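Local coordinates for Tat pathway signal sequence domain protein (Parabacteroides merdae, PDB 4Q9A), which is a putative GDSL-like lipase or acylhydrolase of the SGNH hydrolase clan, probably hydrolysing ester bonds, at residues W87-I101 and Y133-C146. Sequence-based numbering, arbitrary orientation.
Sequences WEIDCLAFQPDVLSI and YTKEKLPNTQIVLC
Trp87 presents its indole edge to helix 133-137: NE1 donates to Thr134 OG1 at 2.8 Å, a bent bond with the oxygen tilted out of the ring plane. CG lies anti to the backbone N (chi1 -152°), which carries the ring toward that helix, and CD1 meets the Tyr133 ring rim to rim, the planes 52° apart. With an alanine here, Thr134 OG1 would probably keep its bond to Leu130 O but lose the indole donor, and a gap would open beside Tyr133. Glu88 OE2 accepts a weak hydrogen bond from Tyr133 OH; its stronger partner is Arg84, through a salt bridge. Leu92 CD2 packs 3.6 Å from Tyr133 CE2, while Leu138 sets CD2 against Gln95 CA and CD1 against Pro96 CD. Thr141 OG1 donates to Pro96 O at 2.6 Å, nearly in line with the carbonyl. From there strands 98-101 and 142-146 run parallel, their axes 16° apart, as neighbours in the five-stranded parallel sheet of the SGNH-hydrolase alpha/beta fold. Gln142 N to Asp97 O begins a ladder continued by Leu99 N to Gln142 O, Val144 N to Leu99 O, Ile101 N to Val144 O and Cys146 N to Ile101 O. Leu99 CD2 touches Thr134 CG2 (3.7 Å), joining the strand to helix 133-137. Ser100 lies on the other face, its OG bonded to Trp222 NE1 of helix 212-226; back on the Leu99 face, Ile101 CD1 lies 4.1 Å from Ile143 CG2.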
loop_
_atom_site.group_PDB
_atom_site.type_symbol
_atom_site.label_atom_id
_atom_site.label_comp_id
_atom_site.label_asym_id
_atom_site.label_seq_id
_atom_site.Cartn_x
_atom_site.Cartn_y
_atom_site.Cartn_z
ATOM N N TRP A 87 11.434 -23.225 -10.276
ATOM C CA TRP A 87 12.497 -22.353 -9.816
ATOM C C TRP A 87 13.323 -21.748 -10.957
ATOM O O TRP A 87 13.855 -20.649 -10.803
ATOM C CB TRP A 87 13.400 -23.121 -8.852
ATOM C CG TRP A 87 14.062 -22.243 -7.843
ATOM C CD1 TRP A 87 15.398 -22.035 -7.702
ATOM C CD2 TRP A 87 13.417 -21.392 -6.878
ATOM N NE1 TRP A 87 15.633 -21.159 -6.668
ATOM C CE2 TRP A 87 14.434 -20.749 -6.144
ATOM C CE3 TRP A 87 12.080 -21.169 -6.511
ATOM C CZ2 TRP A 87 14.156 -19.875 -5.086
ATOM C CZ3 TRP A 87 11.807 -20.306 -5.461
ATOM C CH2 TRP A 87 12.834 -19.664 -4.766
ATOM N N GLU A 88 13.428 -22.451 -12.091
ATOM C CA GLU A 88 14.214 -21.997 -13.240
ATOM C C GLU A 88 13.512 -20.852 -13.957
ATOM O O GLU A 88 14.142 -19.842 -14.235
ATOM C CB GLU A 88 14.492 -23.153 -14.218
ATOM C CG GLU A 88 15.468 -24.206 -13.704
ATOM C CD GLU A 88 15.044 -25.063 -12.516
ATOM O OE1 GLU A 88 13.893 -25.562 -12.496
ATOM O OE2 GLU A 88 15.882 -25.244 -11.604
ATOM N N ILE A 89 12.207 -20.985 -14.215
ATOM C CA ILE A 89 11.437 -19.988 -14.957
ATOM C C ILE A 89 10.985 -18.835 -14.046
ATOM O O ILE A 89 11.101 -17.665 -14.434
ATOM C CB ILE A 89 10.241 -20.674 -15.688
ATOM C CG1 ILE A 89 10.745 -21.632 -16.777
ATOM C CG2 ILE A 89 9.274 -19.675 -16.297
ATOM C CD1 ILE A 89 9.923 -22.901 -16.896
ATOM N N ASP A 90 10.474 -19.167 -12.852
ATOM C CA ASP A 90 9.912 -18.200 -11.910
ATOM C C ASP A 90 10.918 -17.700 -10.846
ATOM O O ASP A 90 10.499 -17.084 -9.866
ATOM C CB ASP A 90 8.638 -18.778 -11.256
ATOM C CG ASP A 90 7.466 -18.945 -12.225
ATOM O OD1 ASP A 90 7.498 -18.324 -13.328
ATOM O OD2 ASP A 90 6.507 -19.672 -11.877
ATOM N N CYS A 91 12.238 -17.887 -11.070
ATOM C CA CYS A 91 13.262 -17.358 -10.168
ATOM C C CYS A 91 14.585 -17.124 -10.890
ATOM O O CYS A 91 15.002 -15.981 -11.058
ATOM C CB CYS A 91 13.460 -18.237 -8.936
ATOM S SG CYS A 91 14.774 -17.663 -7.829
ATOM N N LEU A 92 15.253 -18.203 -11.287
ATOM C CA LEU A 92 16.587 -18.165 -11.876
ATOM C C LEU A 92 16.676 -17.241 -13.073
ATOM O O LEU A 92 17.614 -16.449 -13.152
ATOM C CB LEU A 92 17.038 -19.578 -12.225
ATOM C CG LEU A 92 17.964 -20.271 -11.204
ATOM C CD1 LEU A 92 17.506 -20.071 -9.744
ATOM C CD2 LEU A 92 18.103 -21.738 -11.530
ATOM N N ALA A 93 15.649 -17.281 -13.941
ATOM C CA ALA A 93 15.498 -16.472 -15.152
ATOM C C ALA A 93 15.520 -14.979 -14.853
ATOM O O ALA A 93 15.938 -14.206 -15.699
ATOM C CB ALA A 93 14.192 -16.828 -15.837
ATOM N N PHE A 94 15.083 -14.572 -13.669
ATOM C CA PHE A 94 15.031 -13.166 -13.299
ATOM C C PHE A 94 16.378 -12.624 -12.896
ATOM O O PHE A 94 16.557 -11.397 -12.895
ATOM C CB PHE A 94 14.044 -12.969 -12.131
ATOM C CG PHE A 94 12.616 -13.139 -12.546
ATOM C CD1 PHE A 94 12.031 -14.401 -12.587
ATOM C CD2 PHE A 94 11.859 -12.045 -12.939
ATOM C CE1 PHE A 94 10.708 -14.564 -13.006
ATOM C CE2 PHE A 94 10.524 -12.206 -13.346
ATOM C CZ PHE A 94 9.957 -13.464 -13.365
ATOM N N GLN A 95 17.306 -13.531 -12.489
ATOM C CA GLN A 95 18.624 -13.202 -11.940
ATOM C C GLN A 95 18.429 -12.163 -10.816
ATOM O O GLN A 95 18.966 -11.055 -10.912
ATOM C CB GLN A 95 19.573 -12.714 -13.036
ATOM C CG GLN A 95 20.133 -13.836 -13.853
ATOM C CD GLN A 95 20.822 -13.295 -15.058
ATOM O OE1 GLN A 95 21.807 -12.555 -14.952
ATOM N NE2 GLN A 95 20.289 -13.633 -16.233
ATOM N N PRO A 96 17.577 -12.460 -9.796
ATOM C CA PRO A 96 17.292 -11.448 -8.770
ATOM C C PRO A 96 18.490 -11.059 -7.913
ATOM O O PRO A 96 19.258 -11.913 -7.450
ATOM C CB PRO A 96 16.211 -12.108 -7.907
ATOM C CG PRO A 96 16.399 -13.584 -8.124
ATOM C CD PRO A 96 16.812 -13.702 -9.543
ATOM N N ASP A 97 18.626 -9.751 -7.693
ATOM C CA ASP A 97 19.651 -9.179 -6.829
ATOM C C ASP A 97 19.251 -9.424 -5.356
ATOM O O ASP A 97 20.107 -9.671 -4.490
ATOM C CB ASP A 97 19.828 -7.687 -7.158
ATOM C CG ASP A 97 20.448 -7.452 -8.537
ATOM O OD1 ASP A 97 21.545 -7.985 -8.794
ATOM O OD2 ASP A 97 19.840 -6.728 -9.350
ATOM N N VAL A 98 17.930 -9.385 -5.100
ATOM C CA VAL A 98 17.303 -9.611 -3.799
ATOM C C VAL A 98 16.112 -10.549 -4.011
ATOM O O VAL A 98 15.180 -10.221 -4.749
ATOM C CB VAL A 98 16.896 -8.284 -3.108
ATOM C CG1 VAL A 98 16.138 -8.538 -1.811
ATOM C CG2 VAL A 98 18.113 -7.417 -2.845
ATOM N N LEU A 99 16.161 -11.716 -3.383
ATOM C CA LEU A 99 15.102 -12.713 -3.484
ATOM C C LEU A 99 14.451 -12.916 -2.109
ATOM O O LEU A 99 15.142 -13.090 -1.121
ATOM C CB LEU A 99 15.680 -14.036 -4.055
ATOM C CG LEU A 99 14.819 -15.297 -3.972
ATOM C CD1 LEU A 99 13.652 -15.255 -4.953
ATOM C CD2 LEU A 99 15.656 -16.508 -4.185
ATOM N N SER A 100 13.122 -12.879 -2.062
ATOM C CA SER A 100 12.344 -13.028 -0.837
ATOM C C SER A 100 11.491 -14.290 -0.930
ATOM O O SER A 100 10.814 -14.519 -1.944
ATOM C CB SER A 100 11.484 -11.792 -0.577
ATOM O OG SER A 100 10.574 -12.022 0.485
ATOM N N ILE A 101 11.558 -15.126 0.116
ATOM C CA ILE A 101 10.829 -16.388 0.154
ATOM C C ILE A 101 9.984 -16.475 1.423
ATOM O O ILE A 101 10.496 -16.288 2.529
ATOM C CB ILE A 101 11.797 -17.614 0.015
ATOM C CG1 ILE A 101 12.614 -17.526 -1.298
ATOM C CG2 ILE A 101 11.030 -18.973 0.130
ATOM C CD1 ILE A 101 13.911 -18.229 -1.283
ATOM N N TYR A 133 20.804 -24.756 -3.796
ATOM C CA TYR A 133 20.699 -24.613 -5.242
ATOM C C TYR A 133 20.647 -23.138 -5.653
ATOM O O TYR A 133 21.307 -22.750 -6.621
ATOM C CB TYR A 133 19.450 -25.363 -5.730
ATOM C CG TYR A 133 19.188 -25.285 -7.218
ATOM C CD1 TYR A 133 19.925 -26.051 -8.120
ATOM C CD2 TYR A 133 18.164 -24.493 -7.723
ATOM C CE1 TYR A 133 19.680 -25.992 -9.492
ATOM C CE2 TYR A 133 17.903 -24.433 -9.093
ATOM C CZ TYR A 133 18.663 -25.184 -9.974
ATOM O OH TYR A 133 18.400 -25.132 -11.320
ATOM N N THR A 134 19.853 -22.324 -4.933
ATOM C CA THR A 134 19.722 -20.898 -5.225
ATOM C C THR A 134 21.093 -20.205 -5.148
ATOM O O THR A 134 21.503 -19.583 -6.134
ATOM C CB THR A 134 18.710 -20.241 -4.300
ATOM O OG1 THR A 134 17.442 -20.861 -4.493
ATOM C CG2 THR A 134 18.594 -18.745 -4.552
ATOM N N LYS A 135 21.811 -20.367 -4.010
ATOM C CA LYS A 135 23.126 -19.774 -3.797
ATOM C C LYS A 135 24.158 -20.348 -4.776
ATOM O O LYS A 135 25.081 -19.636 -5.183
ATOM C CB LYS A 135 23.571 -19.940 -2.337
ATOM C CG LYS A 135 22.846 -18.960 -1.378
ATOM C CD LYS A 135 23.194 -17.449 -1.612
ATOM C CE LYS A 135 24.371 -16.987 -0.776
ATOM N NZ LYS A 135 24.818 -15.624 -1.178
ATOM N N GLU A 136 23.961 -21.609 -5.195
ATOM C CA GLU A 136 24.812 -22.304 -6.162
ATOM C C GLU A 136 24.691 -21.638 -7.542
ATOM O O GLU A 136 25.710 -21.283 -8.120
ATOM C CB GLU A 136 24.397 -23.784 -6.244
ATOM C CG GLU A 136 25.479 -24.802 -5.940
ATOM C CD GLU A 136 25.055 -26.022 -5.128
ATOM O OE1 GLU A 136 24.154 -26.775 -5.570
ATOM O OE2 GLU A 136 25.659 -26.248 -4.054
ATOM N N LYS A 137 23.446 -21.416 -8.030
ATOM C CA LYS A 137 23.144 -20.836 -9.343
ATOM C C LYS A 137 23.203 -19.284 -9.362
ATOM O O LYS A 137 23.596 -18.712 -10.380
ATOM C CB LYS A 137 21.774 -21.331 -9.864
ATOM C CG LYS A 137 21.691 -22.854 -10.110
ATOM C CD LYS A 137 22.560 -23.344 -11.282
ATOM C CE LYS A 137 21.903 -24.399 -12.136
ATOM N NZ LYS A 137 22.757 -24.764 -13.296
ATOM N N LEU A 138 22.835 -18.612 -8.269
ATOM C CA LEU A 138 22.924 -17.151 -8.180
ATOM C C LEU A 138 23.758 -16.797 -6.945
ATOM O O LEU A 138 23.193 -16.462 -5.901
ATOM C CB LEU A 138 21.530 -16.503 -8.108
ATOM C CG LEU A 138 20.572 -16.659 -9.300
ATOM C CD1 LEU A 138 19.113 -16.448 -8.857
ATOM C CD2 LEU A 138 20.923 -15.706 -10.440
ATOM N N PRO A 139 25.104 -16.941 -7.009
ATOM C CA PRO A 139 25.928 -16.721 -5.811
ATOM C C PRO A 139 25.942 -15.300 -5.238
ATOM O O PRO A 139 26.390 -15.140 -4.103
ATOM C CB PRO A 139 27.323 -17.130 -6.267
ATOM C CG PRO A 139 27.304 -17.053 -7.719
ATOM C CD PRO A 139 25.933 -17.417 -8.135
ATOM N N ASN A 140 25.436 -14.290 -5.966
ATOM C CA ASN A 140 25.400 -12.907 -5.458
ATOM C C ASN A 140 24.015 -12.481 -4.976
ATOM O O ASN A 140 23.839 -11.338 -4.539
ATOM C CB ASN A 140 25.866 -11.922 -6.514
ATOM C CG ASN A 140 27.231 -12.208 -7.064
ATOM O OD1 ASN A 140 27.397 -12.335 -8.279
ATOM N ND2 ASN A 140 28.220 -12.337 -6.189
ATOM N N THR A 141 23.029 -13.372 -5.056
ATOM C CA THR A 141 21.685 -13.041 -4.614
ATOM C C THR A 141 21.631 -12.965 -3.081
ATOM O O THR A 141 22.121 -13.868 -2.371
ATOM C CB THR A 141 20.667 -14.039 -5.173
ATOM O OG1 THR A 141 20.716 -13.946 -6.604
ATOM C CG2 THR A 141 19.236 -13.751 -4.700
ATOM N N GLN A 142 21.026 -11.870 -2.599
ATOM C CA GLN A 142 20.754 -11.626 -1.209
ATOM C C GLN A 142 19.377 -12.213 -0.929
ATOM O O GLN A 142 18.391 -11.800 -1.550
ATOM C CB GLN A 142 20.809 -10.126 -0.931
ATOM C CG GLN A 142 22.181 -9.517 -1.071
ATOM C CD GLN A 142 22.138 -8.040 -0.777
ATOM O OE1 GLN A 142 22.033 -7.601 0.380
ATOM N NE2 GLN A 142 22.235 -7.235 -1.816
ATOM N N ILE A 143 19.314 -13.222 -0.038
ATOM C CA ILE A 143 18.053 -13.874 0.306
ATOM C C ILE A 143 17.452 -13.270 1.607
ATOM O O ILE A 143 18.156 -13.009 2.593
ATOM C CB ILE A 143 18.190 -15.422 0.407
ATOM C CG1 ILE A 143 18.898 -16.010 -0.814
ATOM C CG2 ILE A 143 16.818 -16.081 0.614
ATOM C CD1 ILE A 143 19.290 -17.466 -0.673
ATOM N N VAL A 144 16.125 -13.054 1.554
ATOM C CA VAL A 144 15.233 -12.611 2.610
ATOM C C VAL A 144 14.305 -13.790 2.824
ATOM O O VAL A 144 13.431 -14.033 1.994
ATOM C CB VAL A 144 14.452 -11.295 2.301
ATOM C CG1 VAL A 144 13.686 -10.826 3.520
ATOM C CG2 VAL A 144 15.366 -10.195 1.806
ATOM N N LEU A 145 14.551 -14.568 3.885
ATOM C CA LEU A 145 13.719 -15.707 4.251
ATOM C C LEU A 145 12.733 -15.247 5.320
ATOM O O LEU A 145 13.151 -14.696 6.338
ATOM C CB LEU A 145 14.571 -16.898 4.712
ATOM C CG LEU A 145 13.832 -18.232 4.823
ATOM C CD1 LEU A 145 13.381 -18.753 3.458
ATOM C CD2 LEU A 145 14.670 -19.249 5.539
ATOM N N CYS A 146 11.428 -15.416 5.055
ATOM C CA CYS A 146 10.336 -14.983 5.931
ATOM C C CYS A 146 9.816 -16.124 6.810
ATOM O O CYS A 146 9.747 -17.285 6.369
ATOM C CB CYS A 146 9.206 -14.392 5.099
ATOM S SG CYS A 146 9.683 -12.968 4.088
#